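Long-range contacts in carbohydrate esterase family 2 (CE2) (Chaetomium olivicolor, PDB 4XVH), which probably removes acetyl groups from xylan or related polysaccharides, pairing an SGNH-type (GDSL-like) hydrolase domain with a beta-sandwich jelly-roll domain thought to bind carbohydrate: residues I167-G173 with V222-D227; F217-G221 with T262-A266; S256-S260 with W294-G298. All blocks are in the same frame, centred on the assembly; numbering follows the deposited sequence.

How the contacts relate
All three contacts join loops that follow strands or helices of the parallel-sheet hydrolase domain. Contacts 1 and 2 touch, their centres about 11 Å apart: Ile226 CG2 of 222-227 packs on Phe217 CE2 of 217-221 at 3.6 Å. Contacts 2 and 3, with centres about 14 Å apart, meet where Phe217 CB packs on Leu259 CD1 at 3.9 Å. Contacts 1 and 3 do not touch; their nearest atoms are about 8 Å apart. The bound polyether runs through a pocket that includes Ser118, Asn215 and His306, and contact 1 reaches it through Phe170, whereas the side chain of Met258 of contact 3 is about 6 Å from the polyether.

Contact 1 of 3, residues I167-G173 with V222-D227; sequences IRNFASG and VRDPID. With PEU (2,5,8,11,14,17,20,23,26,29,32,35,38,41,44,47,50,53,56,59,62,65,68,71,74,77,80-heptacosaoxadooctacontan-82-ol), chain C.
Arg168 and Arg223 come from opposite directions and lay their guanidinium groups flat on each other, centres 3.7 Å apart and planes at 17°. The side chain of Arg168 starts with CG between the backbone N and the carbonyl carbon (chi1 64°), and from there it runs extended toward 222-227. Its CB and CG pass the terminal nitrogens of Arg223, CG lying 3.7 Å from Arg223 NH1. CD then comes over the CZ region of the same guanidinium, and NE and CZ lie above Arg223 NE, with 3.1 Å from Arg168 CZ to that nitrogen. At the tip, Arg168 NH1 and Arg168 NH2 close end-on around one acceptor, Asp224 O, at 2.8 and 2.9 Å; the oxygen lies practically in the guanidinium plane. The other face of this group rests on Ile226 CA.

Arg223 answers in kind. Arg223 NH1 and Arg223 NH2 both grip Asn169 O, each at 2.8 Å, while Ala171 CB lies under the face turned from Arg168. Beside the pair, Ile167 CD1 meets Ile226 CG1, and Val222 CG1 packs against Ser172 O at 3.4 Å. On the far side of 167-173, Phe170 offers a ring face to the polyether, which is also hydrogen-bonded to Gly163 and Asn215 of the pocket.

Further carbonyls hold the stack: Arg168 NE donates to Asp216 O and Arg223 NE to Gly218 O. Each guanidinium is thus fixed along its rim by backbone oxygens, and their partial negative charge is likely to offset the cost of bringing two cations face to face. The contact ties the loop carrying pocket residue Phe170 to the loop ahead of helix 228-243 through side-chain-to-backbone bonds, without a carboxylate between the arginines.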
ATOM      1  N   ILE A 167     -10.015 -14.488   0.955  1.00 25.14           N
ATOM      2  CA  ILE A 167     -10.306 -15.904   0.693  1.00 25.49           C
ATOM      3  C   ILE A 167     -10.493 -16.171  -0.800  1.00 26.96           C
ATOM      4  O   ILE A 167     -10.291 -17.278  -1.238  1.00 27.99           O
ATOM      5  CB  ILE A 167     -11.560 -16.416   1.448  1.00 30.21           C
ATOM      6  CG1 ILE A 167     -12.825 -15.699   0.994  1.00 28.45           C
ATOM      7  CG2 ILE A 167     -11.394 -16.221   2.930  1.00 29.98           C
ATOM      8  CD1 ILE A 167     -14.078 -16.360   1.533  1.00 29.96           C
ATOM      9  N   ARG A 168     -10.853 -15.153  -1.582  1.00 25.73           N
ATOM     10  CA  ARG A 168     -10.951 -15.347  -3.018  1.00 26.26           C
ATOM     11  C   ARG A 168     -10.735 -14.015  -3.710  1.00 25.05           C
ATOM     12  O   ARG A 168     -11.106 -12.975  -3.186  1.00 21.30           O
ATOM     13  CB  ARG A 168     -12.310 -15.972  -3.405  1.00 28.28           C
ATOM     14  CG  ARG A 168     -13.540 -15.110  -3.103  1.00 27.99           C
ATOM     15  CD  ARG A 168     -14.863 -15.876  -3.375  1.00 28.02           C
ATOM     16  NE  ARG A 168     -16.008 -14.963  -3.397  1.00 28.72           N
ATOM     17  CZ  ARG A 168     -17.257 -15.330  -3.720  1.00 32.96           C
ATOM     18  NH1 ARG A 168     -17.545 -16.598  -4.017  1.00 32.10           N
ATOM     19  NH2 ARG A 168     -18.240 -14.422  -3.719  1.00 32.84           N
ATOM     20  N   ASN A 169     -10.108 -14.058  -4.882  1.00 25.68           N
ATOM     21  CA  ASN A 169      -9.787 -12.845  -5.613  1.00 23.42           C
ATOM     22  C   ASN A 169     -10.964 -12.328  -6.447  1.00 24.49           C
ATOM     23  O   ASN A 169     -12.092 -12.837  -6.317  1.00 26.85           O
ATOM     24  CB  ASN A 169      -8.567 -13.090  -6.488  1.00 22.68           C
ATOM     25  CG  ASN A 169      -7.317 -13.412  -5.663  1.00 22.96           C
ATOM     26  OD1 ASN A 169      -7.095 -12.832  -4.582  1.00 22.78           O
ATOM     27  ND2 ASN A 169      -6.510 -14.358  -6.158  1.00 21.53           N
ATOM     28  N   PHE A 170     -10.689 -11.319  -7.277  1.00 23.36           N
ATOM     29  CA  PHE A 170     -11.703 -10.656  -8.093  1.00 27.77           C
ATOM     30  C   PHE A 170     -12.485 -11.695  -8.904  1.00 30.33           C
ATOM     31  O   PHE A 170     -11.922 -12.694  -9.352  1.00 32.11           O
ATOM     32  CB  PHE A 170     -11.048  -9.606  -9.010  1.00 30.77           C
ATOM     33  CG  PHE A 170     -11.990  -8.972 -10.017  1.00 35.63           C
ATOM     34  CD1 PHE A 170     -12.778  -7.884  -9.666  1.00 36.99           C
ATOM     35  CD2 PHE A 170     -12.069  -9.456 -11.318  1.00 39.50           C
ATOM     36  CE1 PHE A 170     -13.649  -7.299 -10.579  1.00 38.97           C
ATOM     37  CE2 PHE A 170     -12.950  -8.873 -12.252  1.00 42.32           C
ATOM     38  CZ  PHE A 170     -13.740  -7.791 -11.878  1.00 42.09           C
ATOM     39  N   ALA A 171     -13.793 -11.489  -9.029  1.00 32.13           N
ATOM     40  CA  ALA A 171     -14.655 -12.456  -9.709  1.00 37.68           C
ATOM     41  C   ALA A 171     -14.464 -12.391 -11.218  1.00 43.78           C
ATOM     42  O   ALA A 171     -14.922 -11.467 -11.867  1.00 44.03           O
ATOM     43  CB  ALA A 171     -16.142 -12.220  -9.345  1.00 36.74           C
ATOM     44  N   SER A 172     -13.782 -13.378 -11.770  1.00 50.43           N
ATOM     45  CA  SER A 172     -13.729 -13.521 -13.223  1.00 56.95           C
ATOM     46  C   SER A 172     -14.208 -14.909 -13.633  1.00 63.64           C
ATOM     47  O   SER A 172     -14.179 -15.844 -12.829  1.00 64.61           O
ATOM     48  CB  SER A 172     -12.312 -13.259 -13.737  1.00 55.46           C
ATOM     49  OG  SER A 172     -11.374 -14.099 -13.089  1.00 55.21           O
ATOM     50  N   GLY A 173     -14.659 -15.032 -14.882  1.00 69.02           N
ATOM     51  CA  GLY A 173     -15.154 -16.292 -15.409  1.00 74.75           C
ATOM     52  C   GLY A 173     -14.096 -17.379 -15.427  1.00 78.57           C
ATOM     53  O   GLY A 173     -14.364 -18.520 -15.054  1.00 80.20           O
ATOM     54  N   VAL A 222     -21.097 -14.604 -11.916  1.00 34.21           N
ATOM     55  CA  VAL A 222     -19.864 -15.368 -12.043  1.00 35.22           C
ATOM     56  C   VAL A 222     -19.766 -16.521 -11.030  1.00 35.28           C
ATOM     57  O   VAL A 222     -19.373 -17.628 -11.372  1.00 35.64           O
ATOM     58  CB  VAL A 222     -18.646 -14.426 -11.867  1.00 35.74           C
ATOM     59  CG1 VAL A 222     -17.341 -15.211 -11.856  1.00 36.08           C
ATOM     60  CG2 VAL A 222     -18.655 -13.338 -12.942  1.00 35.37           C
ATOM     61  N   ARG A 223     -20.097 -16.245  -9.772  1.00 34.30           N
ATOM     62  CA  ARG A 223     -19.953 -17.255  -8.726  1.00 35.54           C
ATOM     63  C   ARG A 223     -20.963 -17.043  -7.600  1.00 35.98           C
ATOM     64  O   ARG A 223     -21.712 -16.068  -7.597  1.00 35.38           O
ATOM     65  CB  ARG A 223     -18.530 -17.237  -8.172  1.00 31.81           C
ATOM     66  CG  ARG A 223     -18.131 -15.879  -7.558  1.00 30.43           C
ATOM     67  CD  ARG A 223     -16.659 -15.833  -7.166  1.00 28.31           C
ATOM     68  NE  ARG A 223     -16.315 -14.529  -6.560  1.00 26.45           N
ATOM     69  CZ  ARG A 223     -15.072 -14.086  -6.378  1.00 27.46           C
ATOM     70  NH1 ARG A 223     -14.042 -14.849  -6.735  1.00 25.28           N
ATOM     71  NH2 ARG A 223     -14.856 -12.881  -5.827  1.00 23.58           N
ATOM     72  N   ASP A 224     -21.000 -17.973  -6.655  1.00 37.70           N
ATOM     73  CA  ASP A 224     -21.876 -17.835  -5.501  1.00 37.84           C
ATOM     74  C   ASP A 224     -21.475 -16.629  -4.661  1.00 34.13           C
ATOM     75  O   ASP A 224     -20.279 -16.286  -4.578  1.00 32.06           O
ATOM     76  CB  ASP A 224     -21.823 -19.084  -4.628  1.00 40.45           C
ATOM     77  CG  ASP A 224     -22.472 -20.282  -5.284  1.00 44.38           C
ATOM     78  OD1 ASP A 224     -23.300 -20.094  -6.213  1.00 45.27           O
ATOM     79  OD2 ASP A 224     -22.148 -21.411  -4.856  1.00 46.46           O
ATOM     80  N   PRO A 225     -22.459 -16.002  -3.995  1.00 34.26           N
ATOM     81  CA  PRO A 225     -22.106 -14.981  -2.990  1.00 33.23           C
ATOM     82  C   PRO A 225     -21.129 -15.547  -1.937  1.00 32.16           C
ATOM     83  O   PRO A 225     -21.055 -16.768  -1.745  1.00 33.66           O
ATOM     84  CB  PRO A 225     -23.447 -14.635  -2.359  1.00 34.98           C
ATOM     85  CG  PRO A 225     -24.480 -15.047  -3.380  1.00 35.76           C
ATOM     86  CD  PRO A 225     -23.910 -16.247  -4.055  1.00 36.61           C
ATOM     87  N   ILE A 226     -20.395 -14.660  -1.279  1.00 30.24           N
ATOM     88  CA  ILE A 226     -19.312 -15.018  -0.366  1.00 30.49           C
ATOM     89  C   ILE A 226     -19.766 -15.925   0.787  1.00 32.52           C
ATOM     90  O   ILE A 226     -20.907 -15.843   1.249  1.00 31.21           O
ATOM     91  CB  ILE A 226     -18.667 -13.736   0.200  1.00 29.59           C
ATOM     92  CG1 ILE A 226     -17.320 -14.019   0.877  1.00 30.08           C
ATOM     93  CG2 ILE A 226     -19.626 -12.979   1.138  1.00 28.56           C
ATOM     94  CD1 ILE A 226     -16.619 -12.751   1.306  1.00 24.08           C
ATOM     95  N   ASP A 227     -18.878 -16.823   1.212  1.00 32.35           N
ATOM     96  CA  ASP A 227     -19.131 -17.598   2.425  1.00 33.69           C
ATOM     97  C   ASP A 227     -18.730 -16.694   3.556  1.00 31.52           C
ATOM     98  O   ASP A 227     -17.539 -16.483   3.774  1.00 31.03           O
ATOM     99  CB  ASP A 227     -18.335 -18.904   2.438  1.00 35.97           C
ATOM    100  CG  ASP A 227     -18.584 -19.739   3.690  1.00 39.60           C
ATOM    101  OD1 ASP A 227     -19.055 -19.197   4.727  1.00 39.14           O
ATOM    102  OD2 ASP A 227     -18.300 -20.958   3.621  1.00 42.02           O
TER
HETATM  103  CAA PEU C 402       4.347  -7.217 -16.520  1.00 70.99           C
HETATM  104  OAB PEU C 402       2.998  -7.270 -17.017  1.00 71.77           O
HETATM  105  CAC PEU C 402       2.586  -8.633 -17.419  1.00 72.61           C
HETATM  106  CAD PEU C 402       1.148  -8.905 -18.000  1.00 77.05           C
HETATM  107  OAE PEU C 402       0.869  -8.175 -19.219  1.00 77.29           O
HETATM  108  CAF PEU C 402       0.859  -6.721 -19.053  1.00 77.68           C
HETATM  109  CAG PEU C 402      -0.290  -5.998 -18.330  1.00 77.76           C
HETATM  110  OAH PEU C 402      -0.623  -6.406 -16.994  1.00 78.01           O
HETATM  111  CAI PEU C 402      -1.601  -5.504 -16.404  1.00 77.94           C
HETATM  112  CAJ PEU C 402      -2.197  -6.041 -15.098  1.00 78.01           C
HETATM  113  OAK PEU C 402      -3.126  -5.084 -14.523  1.00 78.05           O
HETATM  114  CAL PEU C 402      -3.988  -5.760 -13.584  1.00 78.01           C
HETATM  115  CAM PEU C 402      -5.021  -4.855 -12.924  1.00 77.83           C
HETATM  116  OAN PEU C 402      -5.887  -5.789 -12.248  1.00 77.54           O
HETATM  117  CAO PEU C 402      -7.042  -5.185 -11.624  1.00 76.89           C
HETATM  118  CAP PEU C 402      -7.911  -6.423 -11.549  1.00 76.24           C
HETATM  119  OAQ PEU C 402      -9.258  -6.531 -11.027  1.00 75.85           O
HETATM  120  CAR PEU C 402     -10.286  -5.632 -11.550  1.00 75.04           C
HETATM  121  CAS PEU C 402     -10.371  -4.155 -11.089  1.00 73.49           C
HETATM  122  OAT PEU C 402     -10.664  -3.988  -9.644  1.00 71.07           O
HETATM  123  CAU PEU C 402      -9.674  -4.520  -8.713  1.00 68.13           C
HETATM  124  CAV PEU C 402     -10.098  -4.313  -7.243  1.00 65.81           C
HETATM  125  OAW PEU C 402      -9.170  -4.773  -6.229  1.00 64.62           O

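Contact 2 of 3, residues F217-G221 with T262-A266; sequences FGYLG and TWPTA
The backbones of 217-221 and 262-266 stay well apart, their closest CA atoms being those of Leu220 and Pro264 at 7.1 Å, and no hydrogen bond crosses between them; a cis peptide bond joins Trp263 to Pro264. Side chains bridge the distance. Pro264 turns its ring toward the other loop and presents CG to two residues at once. Pro264 CG lies 3.8 Å from Tyr219 CE1, with CZ and OH of the tyrosine a little farther off, the two side chains meeting at a slant. On Leu220, Pro264 CG lies 4.2 Å from Leu220 CB.

Leu220 is placed for a second touch. Because its CG stands anti to the backbone N (chi1 179°), the branch reaches out to the indole, where Leu220 CD2 comes within 4.2 Å of Trp263 CZ2, the two side chains at about a right angle. One face of this indole also carries CB of its own neighbour Pro264, 4.1 Å above the ring plane, an arrangement allowed by the cis peptide. Proline and tryptophan therefore act as one apolar surface, on which Leu220 sits.

The polar rim is organised by a residue of neither segment. Tyr219 OH and Thr265 OG1 stand 4.4 Å apart, too far to bond, but both are hydrogen-bonded to Asp268 OD2, so the carboxylate links the phenol and the threonine across the edge of the contact. Gln270, at the start of helix 270-285, lies against both Tyr219 and Pro264.

The contact thus joins the loop between helices 214-217 and 228-243 to the loop between strand 250-254 and helix 270-285, as surface packing in the parallel-sheet, SGNH-type domain.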
ATOM      1  N   PHE A 217     -16.253 -10.133  -2.010  1.00 21.79           N
ATOM      2  CA  PHE A 217     -17.702  -9.980  -2.065  1.00 24.24           C
ATOM      3  C   PHE A 217     -18.261  -9.960  -3.488  1.00 25.18           C
ATOM      4  O   PHE A 217     -19.436 -10.219  -3.703  1.00 27.27           O
ATOM      5  CB  PHE A 217     -18.108  -8.726  -1.298  1.00 22.76           C
ATOM      6  CG  PHE A 217     -18.437  -9.011   0.147  1.00 23.55           C
ATOM      7  CD1 PHE A 217     -17.435  -9.159   1.090  1.00 23.64           C
ATOM      8  CD2 PHE A 217     -19.739  -9.158   0.548  1.00 24.63           C
ATOM      9  CE1 PHE A 217     -17.758  -9.440   2.423  1.00 23.60           C
ATOM     10  CE2 PHE A 217     -20.060  -9.430   1.870  1.00 25.52           C
ATOM     11  CZ  PHE A 217     -19.063  -9.559   2.800  1.00 24.73           C
ATOM     12  N   GLY A 218     -17.424  -9.680  -4.471  1.00 25.01           N
ATOM     13  CA  GLY A 218     -17.902  -9.735  -5.851  1.00 24.75           C
ATOM     14  C   GLY A 218     -18.386 -11.121  -6.234  1.00 27.09           C
ATOM     15  O   GLY A 218     -17.703 -12.110  -5.934  1.00 26.32           O
ATOM     16  N   TYR A 219     -19.543 -11.211  -6.904  1.00 26.02           N
ATOM     17  CA  TYR A 219     -20.055 -12.519  -7.300  1.00 28.99           C
ATOM     18  C   TYR A 219     -20.961 -12.483  -8.539  1.00 30.37           C
ATOM     19  O   TYR A 219     -21.085 -13.496  -9.249  1.00 30.42           O
ATOM     20  CB  TYR A 219     -20.827 -13.165  -6.138  1.00 30.51           C
ATOM     21  CG  TYR A 219     -22.223 -12.584  -5.955  1.00 32.81           C
ATOM     22  CD1 TYR A 219     -22.448 -11.477  -5.140  1.00 33.07           C
ATOM     23  CD2 TYR A 219     -23.303 -13.133  -6.622  1.00 35.96           C
ATOM     24  CE1 TYR A 219     -23.719 -10.940  -5.007  1.00 34.10           C
ATOM     25  CE2 TYR A 219     -24.573 -12.608  -6.499  1.00 37.43           C
ATOM     26  CZ  TYR A 219     -24.780 -11.518  -5.700  1.00 35.74           C
ATOM     27  OH  TYR A 219     -26.058 -11.034  -5.606  1.00 36.21           O
ATOM     28  N   LEU A 220     -21.601 -11.338  -8.781  1.00 29.82           N
ATOM     29  CA  LEU A 220     -22.750 -11.287  -9.694  1.00 33.53           C
ATOM     30  C   LEU A 220     -22.442 -11.861 -11.067  1.00 34.08           C
ATOM     31  O   LEU A 220     -21.518 -11.409 -11.743  1.00 32.88           O
ATOM     32  CB  LEU A 220     -23.247  -9.849  -9.842  1.00 34.44           C
ATOM     33  CG  LEU A 220     -24.438  -9.700 -10.804  1.00 37.64           C
ATOM     34  CD1 LEU A 220     -25.703 -10.255 -10.175  1.00 39.01           C
ATOM     35  CD2 LEU A 220     -24.586  -8.234 -11.204  1.00 36.73           C
ATOM     36  N   GLY A 221     -23.197 -12.891 -11.438  1.00 36.11           N
ATOM     37  CA  GLY A 221     -23.101 -13.511 -12.754  1.00 37.65           C
ATOM     38  C   GLY A 221     -21.906 -14.439 -12.955  1.00 36.27           C
ATOM     39  O   GLY A 221     -21.731 -15.024 -14.027  1.00 37.48           O
ATOM     40  N   THR A 262     -26.743  -1.411  -1.672  1.00 29.74           N
ATOM     41  CA  THR A 262     -27.704  -1.324  -2.781  1.00 33.46           C
ATOM     42  C   THR A 262     -27.245  -2.051  -4.034  1.00 34.55           C
ATOM     43  O   THR A 262     -28.043  -2.323  -4.914  1.00 36.96           O
ATOM     44  CB  THR A 262     -28.002   0.126  -3.143  1.00 34.69           C
ATOM     45  OG1 THR A 262     -26.802   0.767  -3.577  1.00 34.32           O
ATOM     46  CG2 THR A 262     -28.523   0.843  -1.935  1.00 35.35           C
ATOM     47  N   TRP A 263     -25.961  -2.371  -4.108  1.00 33.32           N
ATOM     48  CA  TRP A 263     -25.427  -3.107  -5.243  1.00 34.89           C
ATOM     49  C   TRP A 263     -24.789  -4.394  -4.752  1.00 33.35           C
ATOM     50  O   TRP A 263     -24.141  -4.396  -3.702  1.00 31.47           O
ATOM     51  CB  TRP A 263     -24.381  -2.279  -6.007  1.00 37.08           C
ATOM     52  CG  TRP A 263     -23.599  -3.114  -7.007  1.00 40.70           C
ATOM     53  CD1 TRP A 263     -22.467  -3.878  -6.767  1.00 41.21           C
ATOM     54  CD2 TRP A 263     -23.906  -3.287  -8.387  1.00 43.04           C
ATOM     55  NE1 TRP A 263     -22.069  -4.510  -7.920  1.00 42.65           N
ATOM     56  CE2 TRP A 263     -22.928  -4.157  -8.932  1.00 43.66           C
ATOM     57  CE3 TRP A 263     -24.907  -2.787  -9.220  1.00 45.04           C
ATOM     58  CZ2 TRP A 263     -22.926  -4.527 -10.270  1.00 45.40           C
ATOM     59  CZ3 TRP A 263     -24.905  -3.155 -10.551  1.00 46.80           C
ATOM     60  CH2 TRP A 263     -23.922  -4.019 -11.067  1.00 46.78           C
ATOM     61  N   PRO A 264     -24.949  -5.491  -5.515  1.00 34.24           N
ATOM     62  CA  PRO A 264     -25.764  -5.631  -6.743  1.00 34.57           C
ATOM     63  C   PRO A 264     -27.262  -5.568  -6.481  1.00 35.97           C
ATOM     64  O   PRO A 264     -28.045  -5.184  -7.364  1.00 37.37           O
ATOM     65  CB  PRO A 264     -25.411  -7.028  -7.264  1.00 35.69           C
ATOM     66  CG  PRO A 264     -24.208  -7.476  -6.517  1.00 34.64           C
ATOM     67  CD  PRO A 264     -24.172  -6.709  -5.215  1.00 33.73           C
ATOM     68  N   THR A 265     -27.662  -5.990  -5.284  1.00 34.28           N
ATOM     69  CA  THR A 265     -29.061  -5.997  -4.902  1.00 34.67           C
ATOM     70  C   THR A 265     -29.154  -5.527  -3.459  1.00 34.51           C
ATOM     71  O   THR A 265     -28.178  -5.594  -2.719  1.00 32.77           O
ATOM     72  CB  THR A 265     -29.737  -7.417  -5.033  1.00 44.40           C
ATOM     73  OG1 THR A 265     -29.212  -8.330  -4.053  1.00 42.52           O
ATOM     74  CG2 THR A 265     -29.565  -8.011  -6.445  1.00 45.23           C
ATOM     75  N   ALA A 266     -30.328  -5.056  -3.066  1.00 36.67           N
ATOM     76  CA  ALA A 266     -30.566  -4.634  -1.694  1.00 36.20           C
ATOM     77  C   ALA A 266     -30.478  -5.839  -0.758  1.00 37.03           C
ATOM     78  O   ALA A 266     -29.942  -5.745   0.351  1.00 37.20           O
ATOM     79  CB  ALA A 266     -31.922  -3.964  -1.574  1.00 36.85           C
TER

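Contact 3 of 3, residues S256-S260 with W294-G298; sequences SPMLS and WPTQG
Ser256-Leu259 forms a type I beta turn that meets the loop 294-298, the backbones coming nearest at Pro257 and Thr296, whose CA atoms are 4.1 Å apart. These are loops after adjacent parallel strands, 250-254 and 289-292, of the SGNH-type (GDSL-like) domain. Within the first, Ser256 OG accepts from Met258 N, an ST turn; it also bonds Thr214 OG1.

The proline ring of Pro257 lies over one face of the Trp294 indole in a CH-pi contact, with CB 3.5 Å from the centroid of the five-membered ring and only 4° off its normal. CG and CD extend the overlap across the six-membered ring. Cut back to an alanine, Trp294 would no longer cover Pro257, and a gap would probably open beside Ile119, which packs on both residues. Gln297 lies alongside Met258, its NE2 bonded to Tyr305 O, and Met258 touches His306 of the ligand pocket.

One backbone bond and one side-chain bond join the two loops. Gln297 N donates to Pro257 O at 3.0 Å, and Thr296 OG1 donates to Leu259 O at 2.7 Å, in the carbonyl plane.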
ATOM      1  N   SER A 256     -15.168  -1.650   3.294  1.00 19.09           N
ATOM      2  CA  SER A 256     -14.845  -1.140   1.961  1.00 17.94           C
ATOM      3  C   SER A 256     -15.666   0.070   1.535  1.00 18.81           C
ATOM      4  O   SER A 256     -16.897   0.011   1.532  1.00 18.60           O
ATOM      5  CB  SER A 256     -15.065  -2.244   0.935  1.00 17.20           C
ATOM      6  OG  SER A 256     -14.932  -1.701  -0.354  1.00 16.50           O
ATOM      7  N   PRO A 257     -14.988   1.145   1.113  1.00 18.41           N
ATOM      8  CA  PRO A 257     -15.668   2.313   0.539  1.00 18.92           C
ATOM      9  C   PRO A 257     -16.326   2.001  -0.816  1.00 18.86           C
ATOM     10  O   PRO A 257     -17.146   2.792  -1.284  1.00 17.73           O
ATOM     11  CB  PRO A 257     -14.527   3.329   0.362  1.00 15.81           C
ATOM     12  CG  PRO A 257     -13.322   2.453   0.049  1.00 14.05           C
ATOM     13  CD  PRO A 257     -13.517   1.274   1.022  1.00 18.09           C
ATOM     14  N   MET A 258     -15.971   0.865  -1.431  1.00 19.62           N
ATOM     15  CA  MET A 258     -16.562   0.475  -2.710  1.00 20.32           C
ATOM     16  C   MET A 258     -17.742  -0.481  -2.576  1.00 24.48           C
ATOM     17  O   MET A 258     -18.449  -0.697  -3.559  1.00 27.39           O
ATOM     18  CB  MET A 258     -15.500  -0.157  -3.624  1.00 19.10           C
ATOM     19  CG  MET A 258     -14.418   0.832  -4.031  1.00 17.00           C
ATOM     20  SD  MET A 258     -13.046   0.196  -5.049  1.00 18.46           S
ATOM     21  CE  MET A 258     -13.922  -0.123  -6.609  1.00 17.27           C
ATOM     22  N   LEU A 259     -17.961  -1.072  -1.402  1.00 23.32           N
ATOM     23  CA  LEU A 259     -19.149  -1.921  -1.238  1.00 24.47           C
ATOM     24  C   LEU A 259     -20.308  -1.082  -0.729  1.00 25.47           C
ATOM     25  O   LEU A 259     -20.097  -0.110   0.008  1.00 25.17           O
ATOM     26  CB  LEU A 259     -18.878  -3.080  -0.280  1.00 23.64           C
ATOM     27  CG  LEU A 259     -17.802  -4.059  -0.758  1.00 22.19           C
ATOM     28  CD1 LEU A 259     -17.633  -5.185   0.257  1.00 23.09           C
ATOM     29  CD2 LEU A 259     -18.174  -4.613  -2.130  1.00 21.19           C
ATOM     30  N   SER A 260     -21.527  -1.448  -1.123  1.00 26.25           N
ATOM     31  CA  SER A 260     -22.723  -0.757  -0.654  1.00 25.56           C
ATOM     32  C   SER A 260     -23.767  -1.779  -0.246  1.00 26.19           C
ATOM     33  O   SER A 260     -23.547  -2.990  -0.415  1.00 26.18           O
ATOM     34  CB  SER A 260     -23.288   0.165  -1.736  1.00 25.04           C
ATOM     35  OG  SER A 260     -23.895  -0.604  -2.740  1.00 26.84           O
ATOM     36  N   TRP A 294     -15.205   2.750   6.928  1.00 18.05           N
ATOM     37  CA  TRP A 294     -14.994   3.581   5.761  1.00 18.64           C
ATOM     38  C   TRP A 294     -16.336   3.658   5.026  1.00 19.80           C
ATOM     39  O   TRP A 294     -16.745   2.724   4.331  1.00 19.95           O
ATOM     40  CB  TRP A 294     -13.877   3.020   4.857  1.00 17.96           C
ATOM     41  CG  TRP A 294     -13.354   4.002   3.838  1.00 16.87           C
ATOM     42  CD1 TRP A 294     -13.935   5.180   3.453  1.00 17.07           C
ATOM     43  CD2 TRP A 294     -12.120   3.895   3.094  1.00 15.24           C
ATOM     44  NE1 TRP A 294     -13.132   5.821   2.509  1.00 17.28           N
ATOM     45  CE2 TRP A 294     -12.018   5.052   2.274  1.00 16.25           C
ATOM     46  CE3 TRP A 294     -11.092   2.935   3.049  1.00 13.79           C
ATOM     47  CZ2 TRP A 294     -10.924   5.280   1.410  1.00 14.77           C
ATOM     48  CZ3 TRP A 294     -10.002   3.157   2.192  1.00 13.55           C
ATOM     49  CH2 TRP A 294      -9.936   4.329   1.383  1.00 13.66           C
ATOM     50  N   PRO A 295     -17.059   4.761   5.235  1.00 21.10           N
ATOM     51  CA  PRO A 295     -18.390   4.898   4.638  1.00 21.76           C
ATOM     52  C   PRO A 295     -18.313   4.755   3.115  1.00 21.29           C
ATOM     53  O   PRO A 295     -17.343   5.201   2.491  1.00 19.87           O
ATOM     54  CB  PRO A 295     -18.826   6.301   5.046  1.00 21.43           C
ATOM     55  CG  PRO A 295     -18.007   6.643   6.232  1.00 21.41           C
ATOM     56  CD  PRO A 295     -16.695   5.904   6.091  1.00 20.80           C
ATOM     57  N   THR A 296     -19.303   4.082   2.542  1.00 21.50           N
ATOM     58  CA  THR A 296     -19.428   3.958   1.091  1.00 21.10           C
ATOM     59  C   THR A 296     -19.208   5.320   0.467  1.00 21.55           C
ATOM     60  O   THR A 296     -19.778   6.298   0.904  1.00 23.11           O
ATOM     61  CB  THR A 296     -20.817   3.415   0.693  1.00 22.20           C
ATOM     62  OG1 THR A 296     -21.019   2.130   1.309  1.00 21.65           O
ATOM     63  CG2 THR A 296     -20.932   3.275  -0.836  1.00 22.50           C
ATOM     64  N   GLN A 297     -18.360   5.387  -0.547  1.00 21.13           N
ATOM     65  CA  GLN A 297     -17.964   6.664  -1.137  1.00 20.22           C
ATOM     66  C   GLN A 297     -19.116   7.313  -1.914  1.00 21.69           C
ATOM     67  O   GLN A 297     -20.125   6.657  -2.206  1.00 20.98           O
ATOM     68  CB  GLN A 297     -16.757   6.427  -2.059  1.00 16.59           C
ATOM     69  CG  GLN A 297     -17.059   5.429  -3.191  1.00 16.85           C
ATOM     70  CD  GLN A 297     -15.832   5.166  -4.088  1.00 20.19           C
ATOM     71  OE1 GLN A 297     -14.821   5.887  -4.017  1.00 18.80           O
ATOM     72  NE2 GLN A 297     -15.918   4.126  -4.915  1.00 18.92           N
ATOM     73  N   GLY A 298     -18.952   8.581  -2.282  1.00 21.82           N
ATOM     74  CA  GLY A 298     -19.925   9.259  -3.135  1.00 23.43           C
ATOM     75  C   GLY A 298     -19.711   9.047  -4.627  1.00 24.52           C
ATOM     76  O   GLY A 298     -18.950   8.157  -5.059  1.00 23.80           O
TER